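Copper-containing nitrite reductase (Hyphomicrobium denitrificans 1NES1, PDB 6TFO) probably reduces nitrite to nitric oxide, using copper centres and electrons supplied by a cytochrome c. Local coordinates at residues A337-G349 against G427-N439. Sequence-based numbering, arbitrary orientation.
Sequences ALTRTHPLYANVG and GLVGFLNVDGPKN
Thr-339 lays its methyl over one face of the Phe-431 ring, with CG2 3.6 Å from the ring centroid in a CH-pi contact. The threonine CG2 stands anti to its carbonyl carbon, which leads the methyl, not the hydroxyl, onto the aromatic surface. Were Phe-431 an alanine, the threonine methyl would probably lose this aromatic face and Arg-413 its cation-pi partner. Beside helix 337-341, Gly-430 suits its place because any CB would clash with Leu-338 CB. Phe-431 N then donates to Leu-338 O at 2.7 Å, nearly straight but from above the carbonyl plane. Beyond the helix the chain becomes strand 344-345, parallel to 430-434 and outermost within this chain in one sheet of a cupredoxin-type beta-sandwich. In the alternating hydrogen bonds of a parallel pair, Leu-344 N donates to Phe-431 O, Asn-433 N to Leu-344 O (2.7 Å, 176°), and Ala-346 N to Asn-433 O. On the buried face Leu-432 CD1 packs on Leu-344 CB at 3.7 Å and also meets the small Ala-346 CB. The other face carries Tyr-345 and Asn-433 side by side, ring and amide planes 46° apart. The polar Asn-433 ND2 suits this more open side, donating to a water (2.7 Å) that in turn donates to Thr-339 O.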
# COMPACT_ATOMS: atom_id res chain seq x y z
N ALA C 337 -6.81 -21.68 33.11
CA ALA C 337 -6.07 -22.74 33.84
C ALA C 337 -6.38 -22.66 35.34
O ALA C 337 -6.83 -23.67 35.89
CB ALA C 337 -4.60 -22.61 33.59
N LEU C 338 -6.18 -21.50 35.97
CA LEU C 338 -6.24 -21.32 37.44
C LEU C 338 -7.48 -20.52 37.84
O LEU C 338 -7.53 -20.08 39.00
CB LEU C 338 -4.98 -20.60 37.91
CG LEU C 338 -3.66 -21.31 37.61
CD1 LEU C 338 -2.56 -20.75 38.49
CD2 LEU C 338 -3.77 -22.82 37.78
N THR C 339 -8.44 -20.34 36.91
CA THR C 339 -9.75 -19.71 37.20
C THR C 339 -10.89 -20.71 36.97
O THR C 339 -11.70 -20.87 37.88
CB THR C 339 -9.97 -18.44 36.38
OG1 THR C 339 -9.96 -18.85 35.01
CG2 THR C 339 -8.93 -17.37 36.64
N ARG C 340 -10.97 -21.35 35.80
CA ARG C 340 -12.10 -22.22 35.41
C ARG C 340 -11.71 -23.69 35.61
O ARG C 340 -12.43 -24.39 36.34
CB ARG C 340 -12.53 -21.95 33.97
CG ARG C 340 -13.16 -20.59 33.70
CD ARG C 340 -13.71 -20.41 32.27
NE ARG C 340 -13.01 -21.19 31.23
CZ ARG C 340 -12.19 -20.73 30.29
NH1 ARG C 340 -11.63 -21.58 29.45
NH2 ARG C 340 -11.92 -19.44 30.18
N THR C 341 -10.63 -24.17 34.99
CA THR C 341 -10.36 -25.63 34.88
C THR C 341 -9.70 -26.17 36.15
O THR C 341 -10.10 -27.27 36.57
CB THR C 341 -9.59 -25.96 33.59
OG1 THR C 341 -8.56 -25.00 33.43
CG2 THR C 341 -10.48 -25.93 32.36
N HIS C 342 -8.73 -25.47 36.75
CA HIS C 342 -7.96 -25.99 37.92
C HIS C 342 -7.61 -24.85 38.88
O HIS C 342 -6.43 -24.55 39.08
CB HIS C 342 -6.68 -26.69 37.44
CG HIS C 342 -6.89 -27.85 36.53
ND1 HIS C 342 -7.02 -29.13 37.00
CD2 HIS C 342 -6.94 -27.95 35.19
CE1 HIS C 342 -7.17 -29.96 35.99
NE2 HIS C 342 -7.10 -29.26 34.87
N PRO C 343 -8.59 -24.18 39.51
CA PRO C 343 -8.27 -23.12 40.46
C PRO C 343 -7.65 -23.68 41.75
O PRO C 343 -7.66 -24.91 41.93
CB PRO C 343 -9.61 -22.40 40.71
CG PRO C 343 -10.65 -23.44 40.36
CD PRO C 343 -10.03 -24.38 39.35
N LEU C 344 -7.09 -22.79 42.57
CA LEU C 344 -6.51 -23.08 43.91
C LEU C 344 -7.64 -23.00 44.94
O LEU C 344 -8.46 -22.04 44.87
CB LEU C 344 -5.39 -22.08 44.23
CG LEU C 344 -4.10 -22.21 43.41
CD1 LEU C 344 -4.29 -21.71 41.98
CD2 LEU C 344 -2.98 -21.44 44.07
N TYR C 345 -7.68 -23.97 45.86
CA TYR C 345 -8.62 -24.06 47.01
C TYR C 345 -7.83 -24.16 48.31
O TYR C 345 -6.84 -24.90 48.39
CB TYR C 345 -9.57 -25.25 46.82
CG TYR C 345 -10.46 -25.13 45.62
CD1 TYR C 345 -11.58 -24.30 45.63
CD2 TYR C 345 -10.17 -25.82 44.44
CE1 TYR C 345 -12.40 -24.17 44.52
CE2 TYR C 345 -10.97 -25.69 43.32
CZ TYR C 345 -12.09 -24.87 43.36
OH TYR C 345 -12.87 -24.77 42.25
N ALA C 346 -8.25 -23.40 49.32
CA ALA C 346 -7.63 -23.40 50.66
C ALA C 346 -8.66 -22.97 51.72
O ALA C 346 -9.76 -22.52 51.33
CB ALA C 346 -6.41 -22.51 50.66
N ASN C 347 -8.31 -23.10 53.00
CA ASN C 347 -9.18 -22.81 54.16
C ASN C 347 -8.59 -21.68 55.01
O ASN C 347 -7.33 -21.62 55.17
CB ASN C 347 -9.42 -24.08 54.97
CG ASN C 347 -10.09 -25.14 54.13
OD1 ASN C 347 -11.17 -24.93 53.59
ND2 ASN C 347 -9.42 -26.27 53.99
N VAL C 348 -9.47 -20.81 55.53
CA VAL C 348 -9.09 -19.73 56.49
C VAL C 348 -8.22 -20.35 57.59
O VAL C 348 -8.53 -21.48 58.00
CB VAL C 348 -10.33 -19.03 57.06
CG1 VAL C 348 -9.95 -18.03 58.15
CG2 VAL C 348 -11.12 -18.33 55.96
N GLY C 349 -7.17 -19.65 58.02
CA GLY C 349 -6.28 -20.11 59.10
C GLY C 349 -5.06 -20.85 58.57
O GLY C 349 -4.06 -20.95 59.33
N GLY C 427 -4.67 -13.35 29.09
CA GLY C 427 -5.03 -14.64 29.73
C GLY C 427 -4.36 -14.90 31.09
O GLY C 427 -4.62 -15.98 31.66
N LEU C 428 -3.58 -13.96 31.63
CA LEU C 428 -2.74 -14.18 32.84
C LEU C 428 -3.47 -13.73 34.10
O LEU C 428 -3.32 -12.56 34.52
CB LEU C 428 -1.42 -13.42 32.72
CG LEU C 428 -0.34 -13.85 33.71
CD1 LEU C 428 -0.05 -15.34 33.60
CD2 LEU C 428 0.93 -13.06 33.48
N VAL C 429 -4.19 -14.66 34.71
CA VAL C 429 -4.93 -14.43 35.99
C VAL C 429 -5.28 -15.81 36.57
O VAL C 429 -5.52 -16.75 35.78
CB VAL C 429 -6.15 -13.54 35.76
CG1 VAL C 429 -7.18 -14.24 34.89
CG2 VAL C 429 -6.80 -13.08 37.05
N GLY C 430 -5.19 -15.95 37.90
CA GLY C 430 -5.54 -17.19 38.63
C GLY C 430 -6.33 -16.85 39.88
O GLY C 430 -6.20 -15.71 40.41
N PHE C 431 -7.12 -17.81 40.35
CA PHE C 431 -7.93 -17.70 41.59
C PHE C 431 -7.43 -18.67 42.67
O PHE C 431 -7.14 -19.87 42.39
CB PHE C 431 -9.40 -17.91 41.25
CG PHE C 431 -9.99 -16.85 40.36
CD1 PHE C 431 -9.50 -15.56 40.37
CD2 PHE C 431 -11.06 -17.15 39.53
CE1 PHE C 431 -10.06 -14.58 39.57
CE2 PHE C 431 -11.63 -16.17 38.73
CZ PHE C 431 -11.13 -14.89 38.75
N LEU C 432 -7.28 -18.13 43.87
CA LEU C 432 -7.18 -18.89 45.15
C LEU C 432 -8.49 -18.67 45.90
O LEU C 432 -8.69 -17.53 46.42
CB LEU C 432 -5.97 -18.38 45.94
CG LEU C 432 -5.86 -18.88 47.38
CD1 LEU C 432 -5.93 -20.40 47.46
CD2 LEU C 432 -4.56 -18.39 47.99
N ASN C 433 -9.34 -19.70 45.90
CA ASN C 433 -10.70 -19.65 46.48
C ASN C 433 -10.62 -20.12 47.94
O ASN C 433 -10.06 -21.22 48.19
CB ASN C 433 -11.67 -20.48 45.64
CG ASN C 433 -11.77 -19.96 44.21
OD1 ASN C 433 -12.01 -18.78 44.00
ND2 ASN C 433 -11.57 -20.83 43.24
N VAL C 434 -11.11 -19.29 48.86
CA VAL C 434 -11.04 -19.49 50.34
C VAL C 434 -12.39 -19.04 50.93
O VAL C 434 -12.58 -17.82 51.09
CB VAL C 434 -9.88 -18.69 50.94
CG1 VAL C 434 -9.68 -19.00 52.42
CG2 VAL C 434 -8.58 -18.90 50.19
N ASP C 435 -13.30 -19.97 51.24
CA ASP C 435 -14.65 -19.59 51.77
C ASP C 435 -14.50 -19.13 53.24
O ASP C 435 -13.63 -19.64 54.00
CB ASP C 435 -15.73 -20.65 51.54
CG ASP C 435 -15.52 -21.94 52.29
OD1 ASP C 435 -14.35 -22.31 52.50
OD2 ASP C 435 -16.53 -22.55 52.67
N GLY C 436 -15.31 -18.13 53.59
CA GLY C 436 -15.32 -17.42 54.88
C GLY C 436 -16.24 -16.21 54.78
O GLY C 436 -16.66 -15.86 53.68
N PRO C 437 -16.62 -15.53 55.88
CA PRO C 437 -17.61 -14.46 55.80
C PRO C 437 -17.12 -13.29 54.93
O PRO C 437 -15.91 -13.15 54.78
CB PRO C 437 -17.82 -14.05 57.27
CG PRO C 437 -16.55 -14.48 57.98
CD PRO C 437 -16.09 -15.73 57.24
N LYS C 438 -18.03 -12.50 54.35
CA LYS C 438 -17.67 -11.28 53.56
C LYS C 438 -17.02 -10.26 54.50
O LYS C 438 -15.95 -9.73 54.16
CB LYS C 438 -18.87 -10.63 52.86
CG LYS C 438 -18.50 -9.42 52.00
CD LYS C 438 -19.63 -8.47 51.69
CE LYS C 438 -20.61 -9.02 50.68
NZ LYS C 438 -20.07 -8.96 49.30
N ASN C 439 -17.66 -10.01 55.66
CA ASN C 439 -17.25 -8.99 56.66
C ASN C 439 -16.74 -9.68 57.94
O ASN C 439 -17.50 -10.51 58.52
CB ASN C 439 -18.40 -8.04 56.98
CG ASN C 439 -18.80 -7.17 55.81
OD1 ASN C 439 -17.97 -6.82 54.96
ND2 ASN C 439 -20.06 -6.78 55.77
O HOH W 1 -4.68 -19.22 34.95
O HOH W 2 -12.36 -20.32 40.76